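Local coordinates for protein putative primosome component (Streptococcus pyogenes serotype M3, PDB 2QGZ) that probably acts as an ATP-dependent helicase loader of the primosome, helping to place the replicative helicase on DNA, at residues Ala104-Ile109 / Tyr118-Leu123; Thr251-Asn256 / Glu283-Leu288. All blocks are in the same frame, centred on the assembly; numbering follows the deposited sequence.

Contact 1. Residues Ala104-Ile109 / Tyr118-Leu123; sequences AISERI and YRHIHL
Ser106 meets Arg119 and His120 where the short, weakly bonded helix 104-107 faces the 3-10 segment and loop at 118-123, after strand 109-112. With OG anti to the backbone N (chi1 -178°), the hydroxyl is carried toward the 118-123 segment, where OG of Ser106 donates to Arg119 O at 3.2 Å. The donor comes from above the carbonyl plane, 50° out of it and off the lone-pair directions.

The close-packed part is beside this bond, around Arg119 and Ile109. The aliphatic part of Arg119 runs between Ser106 and Ile109: CG comes 4.1 Å from Ile109 CB, and CD lies 3.2 Å from Ile109 O. A bend at chi3 (53°) then turns the guanidinium, bringing NH1 to 3.6 Å from Ile109 O, which lies at the edge of the group near its plane. Ile109 is buried and also brings its CD1 to 4.1 Å from Arg119 O.

The other side is the solvent side: His120 is exposed and buries little surface here, its ring set obliquely to Ser106 OG, with ND1 3.3 Å from that oxygen. Next to it, Tyr118 turns its ring away, toward Ser166 and Tyr167; Ser166 belongs to a probable P-loop, and its OG is hydrogen-bonded to Tyr118 OH.

The chemistry is therefore mixed: one hydrogen bond, received from above the carbonyl plane, sits beside methylene packing on Ile109, the first residue of strand 109-112, whose carbonyl oxygen lies near the guanidinium edge.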
ATOM      1  N   ALA A 104     -16.556  13.751  -1.526  1.00 67.65           N
ATOM      2  CA  ALA A 104     -15.301  14.480  -1.469  1.00 66.13           C
ATOM      3  C   ALA A 104     -14.186  13.628  -0.868  1.00 64.95           C
ATOM      4  O   ALA A 104     -13.051  13.672  -1.336  1.00 64.57           O
ATOM      5  CB  ALA A 104     -15.475  15.763  -0.659  1.00 65.69           C
ATOM      6  N   ILE A 105     -14.502  12.854   0.168  1.00 63.81           N
ATOM      7  CA  ILE A 105     -13.490  12.012   0.803  1.00 63.67           C
ATOM      8  C   ILE A 105     -13.068  10.905  -0.154  1.00 61.92           C
ATOM      9  O   ILE A 105     -11.919  10.468  -0.161  1.00 60.17           O
ATOM     10  CB  ILE A 105     -14.009  11.379   2.122  1.00 65.10           C
ATOM     11  CG1 ILE A 105     -15.216  10.489   1.842  1.00 67.35           C
ATOM     12  CG2 ILE A 105     -14.388  12.475   3.116  1.00 65.23           C
ATOM     13  CD1 ILE A 105     -15.852   9.907   3.104  1.00 70.30           C
ATOM     14  N   SER A 106     -14.008  10.474  -0.980  1.00 60.24           N
ATOM     15  CA  SER A 106     -13.752   9.423  -1.945  1.00 58.81           C
ATOM     16  C   SER A 106     -12.801   9.877  -3.051  1.00 58.80           C
ATOM     17  O   SER A 106     -11.980   9.093  -3.522  1.00 59.41           O
ATOM     18  CB  SER A 106     -15.072   8.959  -2.555  1.00 57.70           C
ATOM     19  OG  SER A 106     -14.860   7.897  -3.460  1.00 58.05           O
ATOM     20  N   GLU A 107     -12.902  11.140  -3.456  1.00 58.62           N
ATOM     21  CA  GLU A 107     -12.052  11.670  -4.522  1.00 57.59           C
ATOM     22  C   GLU A 107     -10.592  11.924  -4.123  1.00 54.99           C
ATOM     23  O   GLU A 107      -9.734  12.079  -4.995  1.00 54.49           O
ATOM     24  CB  GLU A 107     -12.650  12.961  -5.090  1.00 60.79           C
ATOM     25  CG  GLU A 107     -12.616  14.145  -4.138  1.00 64.83           C
ATOM     26  CD  GLU A 107     -12.990  15.452  -4.820  1.00 68.94           C
ATOM     27  OE1 GLU A 107     -12.249  15.868  -5.740  1.00 69.98           O
ATOM     28  OE2 GLU A 107     -14.020  16.059  -4.440  1.00 69.71           O
ATOM     29  N   ARG A 108     -10.312  11.977  -2.821  1.00 52.03           N
ATOM     30  CA  ARG A 108      -8.943  12.187  -2.353  1.00 49.71           C
ATOM     31  C   ARG A 108      -8.120  10.904  -2.512  1.00 48.70           C
ATOM     32  O   ARG A 108      -6.905  10.905  -2.293  1.00 48.33           O
ATOM     33  CB  ARG A 108      -8.911  12.574  -0.872  1.00 49.20           C
ATOM     34  CG  ARG A 108      -9.656  13.824  -0.495  1.00 47.55           C
ATOM     35  CD  ARG A 108      -9.139  14.336   0.840  1.00 48.12           C
ATOM     36  NE  ARG A 108      -9.867  15.512   1.310  1.00 50.17           N
ATOM     37  CZ  ARG A 108     -11.090  15.483   1.835  1.00 50.96           C
ATOM     38  NH1 ARG A 108     -11.741  14.331   1.970  1.00 48.84           N
ATOM     39  NH2 ARG A 108     -11.663  16.613   2.222  1.00 51.22           N
ATOM     40  N   ILE A 109      -8.793   9.814  -2.875  1.00 47.56           N
ATOM     41  CA  ILE A 109      -8.144   8.519  -3.045  1.00 46.27           C
ATOM     42  C   ILE A 109      -7.821   8.220  -4.503  1.00 46.29           C
ATOM     43  O   ILE A 109      -8.684   7.776  -5.264  1.00 48.09           O
ATOM     44  CB  ILE A 109      -9.037   7.383  -2.495  1.00 44.35           C
ATOM     45  CG1 ILE A 109      -9.308   7.610  -1.010  1.00 42.84           C
ATOM     46  CG2 ILE A 109      -8.373   6.044  -2.701  1.00 42.43           C
ATOM     47  CD1 ILE A 109     -10.258   6.599  -0.412  1.00 42.31           C
ATOM     48  N   TYR A 118     -12.313   0.194  -5.084  1.00 39.74           N
ATOM     49  CA  TYR A 118     -11.282   0.422  -4.065  1.00 40.01           C
ATOM     50  C   TYR A 118     -11.297   1.824  -3.491  1.00 39.22           C
ATOM     51  O   TYR A 118     -10.523   2.139  -2.595  1.00 40.19           O
ATOM     52  CB  TYR A 118      -9.883   0.165  -4.626  1.00 37.88           C
ATOM     53  CG  TYR A 118      -9.476  -1.279  -4.630  1.00 40.58           C
ATOM     54  CD1 TYR A 118      -9.821  -2.119  -5.683  1.00 43.30           C
ATOM     55  CD2 TYR A 118      -8.743  -1.814  -3.571  1.00 41.68           C
ATOM     56  CE1 TYR A 118      -9.445  -3.457  -5.684  1.00 45.12           C
ATOM     57  CE2 TYR A 118      -8.364  -3.143  -3.564  1.00 44.28           C
ATOM     58  CZ  TYR A 118      -8.719  -3.961  -4.621  1.00 46.52           C
ATOM     59  OH  TYR A 118      -8.366  -5.294  -4.602  1.00 49.19           O
ATOM     60  N   ARG A 119     -12.176   2.661  -4.015  1.00 41.63           N
ATOM     61  CA  ARG A 119     -12.287   4.043  -3.575  1.00 42.37           C
ATOM     62  C   ARG A 119     -13.518   4.182  -2.677  1.00 42.89           C
ATOM     63  O   ARG A 119     -13.774   5.241  -2.106  1.00 40.45           O
ATOM     64  CB  ARG A 119     -12.395   4.937  -4.818  1.00 46.37           C
ATOM     65  CG  ARG A 119     -12.427   6.436  -4.575  1.00 51.67           C
ATOM     66  CD  ARG A 119     -11.827   7.185  -5.774  1.00 52.95           C
ATOM     67  NE  ARG A 119     -12.451   6.795  -7.030  1.00 54.62           N
ATOM     68  CZ  ARG A 119     -11.797   6.691  -8.181  1.00 57.88           C
ATOM     69  NH1 ARG A 119     -10.498   6.954  -8.231  1.00 56.47           N
ATOM     70  NH2 ARG A 119     -12.439   6.306  -9.277  1.00 59.19           N
ATOM     71  N   HIS A 120     -14.265   3.086  -2.535  1.00 41.90           N
ATOM     72  CA  HIS A 120     -15.473   3.091  -1.713  1.00 41.84           C
ATOM     73  C   HIS A 120     -15.499   1.988  -0.652  1.00 40.81           C
ATOM     74  O   HIS A 120     -16.547   1.382  -0.406  1.00 41.72           O
ATOM     75  CB  HIS A 120     -16.716   2.967  -2.610  1.00 42.13           C
ATOM     76  CG  HIS A 120     -16.778   3.994  -3.698  1.00 43.48           C
ATOM     77  ND1 HIS A 120     -16.904   5.344  -3.444  1.00 44.06           N
ATOM     78  CD2 HIS A 120     -16.709   3.871  -5.046  1.00 42.77           C
ATOM     79  CE1 HIS A 120     -16.910   6.006  -4.587  1.00 43.56           C
ATOM     80  NE2 HIS A 120     -16.792   5.135  -5.575  1.00 45.15           N
ATOM     81  N   ILE A 121     -14.359   1.730  -0.017  1.00 38.51           N
ATOM     82  CA  ILE A 121     -14.290   0.702   1.020  1.00 36.56           C
ATOM     83  C   ILE A 121     -14.161   1.334   2.399  1.00 35.86           C
ATOM     84  O   ILE A 121     -13.225   2.089   2.653  1.00 36.70           O
ATOM     85  CB  ILE A 121     -13.099  -0.246   0.783  1.00 36.15           C
ATOM     86  CG1 ILE A 121     -13.225  -0.874  -0.608  1.00 37.51           C
ATOM     87  CG2 ILE A 121     -13.082  -1.332   1.841  1.00 31.13           C
ATOM     88  CD1 ILE A 121     -12.118  -1.825  -0.962  1.00 39.92           C
ATOM     89  N   HIS A 122     -15.106   1.021   3.285  1.00 34.50           N
ATOM     90  CA  HIS A 122     -15.103   1.569   4.641  1.00 34.05           C
ATOM     91  C   HIS A 122     -14.583   0.577   5.687  1.00 31.99           C
ATOM     92  O   HIS A 122     -14.568  -0.637   5.470  1.00 30.50           O
ATOM     93  CB  HIS A 122     -16.520   1.993   5.058  1.00 35.92           C
ATOM     94  CG  HIS A 122     -17.205   2.918   4.097  1.00 41.80           C
ATOM     95  ND1 HIS A 122     -17.554   2.540   2.817  1.00 44.15           N
ATOM     96  CD2 HIS A 122     -17.661   4.184   4.250  1.00 44.46           C
ATOM     97  CE1 HIS A 122     -18.198   3.531   2.227  1.00 45.38           C
ATOM     98  NE2 HIS A 122     -18.277   4.540   3.075  1.00 45.10           N
ATOM     99  N   LEU A 123     -14.182   1.100   6.842  1.00 31.22           N
ATOM    100  CA  LEU A 123     -13.694   0.254   7.924  1.00 32.87           C
ATOM    101  C   LEU A 123     -14.732  -0.788   8.320  1.00 32.49           C
ATOM    102  O   LEU A 123     -14.384  -1.886   8.733  1.00 32.22           O
ATOM    103  CB  LEU A 123     -13.358   1.096   9.156  1.00 32.24           C
ATOM    104  CG  LEU A 123     -12.161   2.035   9.058  1.00 33.32           C
ATOM    105  CD1 LEU A 123     -12.102   2.869  10.322  1.00 32.84           C
ATOM    106  CD2 LEU A 123     -10.876   1.223   8.848  1.00 31.31           C
TER

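Contact 2. Residues Thr251-Asn256 / Glu283-Leu288; sequences TFFTSN and ERVRYL
Phe253 and Val285 form the apolar centre of this contact, in which strand 251-255 meets helix 281-288 with the short segment axes 8.9 Å apart and at 112° to each other. Followed outward from the strand, Phe253 shows how an aromatic side chain bridges such a gap. Its CB points toward the helix, and chi1 of -48° sets CG beside the backbone N, opposite the carbonyl carbon. Neither CB nor CG has a close partner on the helix; the outer ring atoms make the contact. CE1 and CZ both reach Val285 CG1, CE1 at 4.0 Å. This methyl sits over one ring face, displaced toward the rim, in a CH-pi contact 14° off the ring normal. Leu288 CB lies near the ring plane at its edge, a looser 4.5 Å from Phe253 CE1.

At the start of the strand the backbones come closest, and Thr251 OG1 lies 4.1 Å from Leu288 CD2. That hydroxyl is engaged by Arg244 and by Leu249 O. The polar link between the segments is a water, which accepts from Thr251 N at 2.7 Å and donates to Leu288 O at 2.9 Å, serving two backbone groups in a buried place.

Strand 251-255 runs between strands 217-221 and 154-158 in the parallel sheet. Phe253 also touches Leu220 and Tyr156 on these neighbours, Val285 shares Tyr156, and Leu288 leans on Leu241 of helix 237-247. On the other face of the strand, Phe252 packs against helix 165-179.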
ATOM      1  N   THR A 251       4.634   4.374   3.575  1.00 32.23           N
ATOM      2  CA  THR A 251       4.469   3.524   2.410  1.00 30.29           C
ATOM      3  C   THR A 251       3.999   2.145   2.837  1.00 31.27           C
ATOM      4  O   THR A 251       4.581   1.534   3.733  1.00 32.00           O
ATOM      5  CB  THR A 251       5.804   3.415   1.674  1.00 29.86           C
ATOM      6  OG1 THR A 251       6.303   4.740   1.434  1.00 28.04           O
ATOM      7  CG2 THR A 251       5.645   2.675   0.353  1.00 26.38           C
ATOM      8  N   PHE A 252       2.931   1.665   2.210  1.00 31.40           N
ATOM      9  CA  PHE A 252       2.385   0.353   2.536  1.00 31.14           C
ATOM     10  C   PHE A 252       2.554  -0.600   1.356  1.00 30.26           C
ATOM     11  O   PHE A 252       2.840  -0.169   0.247  1.00 30.43           O
ATOM     12  CB  PHE A 252       0.897   0.463   2.874  1.00 29.33           C
ATOM     13  CG  PHE A 252       0.600   1.323   4.070  1.00 31.11           C
ATOM     14  CD1 PHE A 252       0.867   2.689   4.050  1.00 32.28           C
ATOM     15  CD2 PHE A 252       0.038   0.766   5.218  1.00 30.00           C
ATOM     16  CE1 PHE A 252       0.579   3.492   5.161  1.00 34.55           C
ATOM     17  CE2 PHE A 252      -0.253   1.556   6.333  1.00 31.11           C
ATOM     18  CZ  PHE A 252       0.017   2.922   6.307  1.00 32.23           C
ATOM     19  N   PHE A 253       2.380  -1.895   1.602  1.00 30.04           N
ATOM     20  CA  PHE A 253       2.492  -2.905   0.555  1.00 30.06           C
ATOM     21  C   PHE A 253       1.573  -4.076   0.878  1.00 31.04           C
ATOM     22  O   PHE A 253       1.163  -4.255   2.020  1.00 32.15           O
ATOM     23  CB  PHE A 253       3.910  -3.496   0.471  1.00 30.48           C
ATOM     24  CG  PHE A 253       5.019  -2.488   0.462  1.00 27.43           C
ATOM     25  CD1 PHE A 253       5.433  -1.874   1.643  1.00 26.33           C
ATOM     26  CD2 PHE A 253       5.693  -2.192  -0.729  1.00 28.76           C
ATOM     27  CE1 PHE A 253       6.511  -0.980   1.647  1.00 28.74           C
ATOM     28  CE2 PHE A 253       6.778  -1.296  -0.742  1.00 28.36           C
ATOM     29  CZ  PHE A 253       7.188  -0.690   0.452  1.00 28.81           C
ATOM     30  N   THR A 254       1.254  -4.869  -0.135  1.00 30.97           N
ATOM     31  CA  THR A 254       0.474  -6.090   0.055  1.00 31.33           C
ATOM     32  C   THR A 254       1.239  -7.092  -0.810  1.00 33.21           C
ATOM     33  O   THR A 254       1.841  -6.719  -1.821  1.00 30.22           O
ATOM     34  CB  THR A 254      -0.971  -6.004  -0.475  1.00 31.51           C
ATOM     35  OG1 THR A 254      -0.943  -5.832  -1.887  1.00 29.34           O
ATOM     36  CG2 THR A 254      -1.726  -4.847   0.161  1.00 32.48           C
ATOM     37  N   SER A 255       1.223  -8.359  -0.435  1.00 34.71           N
ATOM     38  CA  SER A 255       1.956  -9.340  -1.214  1.00 38.13           C
ATOM     39  C   SER A 255       1.522 -10.764  -0.871  1.00 39.46           C
ATOM     40  O   SER A 255       0.869 -10.994   0.145  1.00 39.72           O
ATOM     41  CB  SER A 255       3.459  -9.165  -0.939  1.00 38.14           C
ATOM     42  OG  SER A 255       4.243 -10.101  -1.657  1.00 40.86           O
ATOM     43  N   ASN A 256       1.878 -11.714  -1.733  1.00 41.66           N
ATOM     44  CA  ASN A 256       1.564 -13.118  -1.492  1.00 44.31           C
ATOM     45  C   ASN A 256       2.733 -13.732  -0.723  1.00 46.13           C
ATOM     46  O   ASN A 256       2.622 -14.836  -0.188  1.00 47.90           O
ATOM     47  CB  ASN A 256       1.377 -13.872  -2.810  1.00 46.58           C
ATOM     48  CG  ASN A 256       0.147 -13.428  -3.569  1.00 49.00           C
ATOM     49  OD1 ASN A 256      -0.958 -13.439  -3.035  1.00 52.78           O
ATOM     50  ND2 ASN A 256       0.329 -13.042  -4.824  1.00 50.06           N
ATOM     51  N   GLU A 283      15.766  -3.956   1.430  1.00 46.42           N
ATOM     52  CA  GLU A 283      16.110  -3.336   2.711  1.00 44.14           C
ATOM     53  C   GLU A 283      15.280  -2.066   2.908  1.00 42.27           C
ATOM     54  O   GLU A 283      15.042  -1.638   4.034  1.00 41.03           O
ATOM     55  CB  GLU A 283      17.609  -3.003   2.760  1.00 44.62           C
ATOM     56  N   ARG A 284      14.843  -1.464   1.806  1.00 41.59           N
ATOM     57  CA  ARG A 284      14.030  -0.261   1.884  1.00 41.71           C
ATOM     58  C   ARG A 284      12.599  -0.639   2.270  1.00 41.36           C
ATOM     59  O   ARG A 284      11.928   0.093   3.003  1.00 41.26           O
ATOM     60  CB  ARG A 284      14.038   0.486   0.548  1.00 42.60           C
ATOM     61  CG  ARG A 284      15.400   1.044   0.153  1.00 40.43           C
ATOM     62  CD  ARG A 284      15.252   2.057  -0.965  1.00 38.74           C
ATOM     63  NE  ARG A 284      16.537   2.508  -1.497  1.00 41.43           N
ATOM     64  CZ  ARG A 284      17.382   3.322  -0.871  1.00 37.11           C
ATOM     65  NH1 ARG A 284      17.099   3.800   0.334  1.00 35.21           N
ATOM     66  NH2 ARG A 284      18.510   3.672  -1.468  1.00 35.67           N
ATOM     67  N   VAL A 285      12.136  -1.787   1.778  1.00 40.36           N
ATOM     68  CA  VAL A 285      10.802  -2.256   2.115  1.00 40.32           C
ATOM     69  C   VAL A 285      10.749  -2.520   3.622  1.00 41.13           C
ATOM     70  O   VAL A 285       9.829  -2.065   4.305  1.00 39.67           O
ATOM     71  CB  VAL A 285      10.446  -3.558   1.366  1.00 39.98           C
ATOM     72  CG1 VAL A 285       9.055  -4.017   1.758  1.00 37.40           C
ATOM     73  CG2 VAL A 285      10.507  -3.332  -0.129  1.00 38.43           C
ATOM     74  N   ARG A 286      11.748  -3.242   4.136  1.00 41.52           N
ATOM     75  CA  ARG A 286      11.798  -3.565   5.559  1.00 41.92           C
ATOM     76  C   ARG A 286      11.937  -2.321   6.410  1.00 41.07           C
ATOM     77  O   ARG A 286      11.549  -2.307   7.574  1.00 41.92           O
ATOM     78  CB  ARG A 286      12.972  -4.494   5.879  1.00 45.19           C
ATOM     79  CG  ARG A 286      12.897  -5.885   5.277  1.00 50.27           C
ATOM     80  CD  ARG A 286      13.994  -6.764   5.867  1.00 55.77           C
ATOM     81  NE  ARG A 286      13.945  -8.134   5.357  1.00 61.74           N
ATOM     82  CZ  ARG A 286      14.441  -8.522   4.182  1.00 64.64           C
ATOM     83  NH1 ARG A 286      15.039  -7.646   3.380  1.00 64.44           N
ATOM     84  NH2 ARG A 286      14.326  -9.791   3.802  1.00 65.84           N
ATOM     85  N   TYR A 287      12.505  -1.270   5.845  1.00 41.04           N
ATOM     86  CA  TYR A 287      12.676  -0.050   6.614  1.00 40.75           C
ATOM     87  C   TYR A 287      11.379   0.766   6.650  1.00 38.60           C
ATOM     88  O   TYR A 287      11.042   1.360   7.674  1.00 37.25           O
ATOM     89  CB  TYR A 287      13.839   0.769   6.035  1.00 42.35           C
ATOM     90  CG  TYR A 287      14.004   2.132   6.659  1.00 43.89           C
ATOM     91  CD1 TYR A 287      13.285   3.226   6.185  1.00 45.33           C
ATOM     92  CD2 TYR A 287      14.841   2.322   7.751  1.00 46.45           C
ATOM     93  CE1 TYR A 287      13.390   4.474   6.786  1.00 47.46           C
ATOM     94  CE2 TYR A 287      14.954   3.568   8.365  1.00 49.13           C
ATOM     95  CZ  TYR A 287      14.222   4.638   7.879  1.00 48.32           C
ATOM     96  OH  TYR A 287      14.293   5.866   8.505  1.00 47.54           O
ATOM     97  N   LEU A 288      10.643   0.766   5.542  1.00 37.59           N
ATOM     98  CA  LEU A 288       9.395   1.521   5.439  1.00 36.26           C
ATOM     99  C   LEU A 288       8.158   0.865   6.050  1.00 36.09           C
ATOM    100  O   LEU A 288       7.232   1.566   6.467  1.00 33.98           O
ATOM    101  CB  LEU A 288       9.097   1.830   3.972  1.00 35.34           C
ATOM    102  CG  LEU A 288      10.050   2.785   3.266  1.00 35.50           C
ATOM    103  CD1 LEU A 288       9.970   2.586   1.768  1.00 32.21           C
ATOM    104  CD2 LEU A 288       9.697   4.203   3.656  1.00 34.78           C
TER
HETATM  105  O   HOH W   1       6.611   4.160   5.451  1.00 39.13           O

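In the fold
The two contacts illustrate how chemistry follows place in a P-loop NTPase fold. Contact 2 is buried, its centre about 8 Å from the centre of the chain, and joins an inner strand of the parallel sheet to a helix packed on it; aromatic and aliphatic groups dominate, and a water supplies the polar link. Contact 1, its centre about 14 Å from the centre of the chain and on the opposite side, is only partly buried; it joins a short helix and the start of edge strand 109-112 to the loop that follows that strand, using a direct hydrogen bond. The centres of contact 1 and contact 2 are about 22 Å apart. Helix 165-179 is shared background: residues from segments of both contacts rest on it.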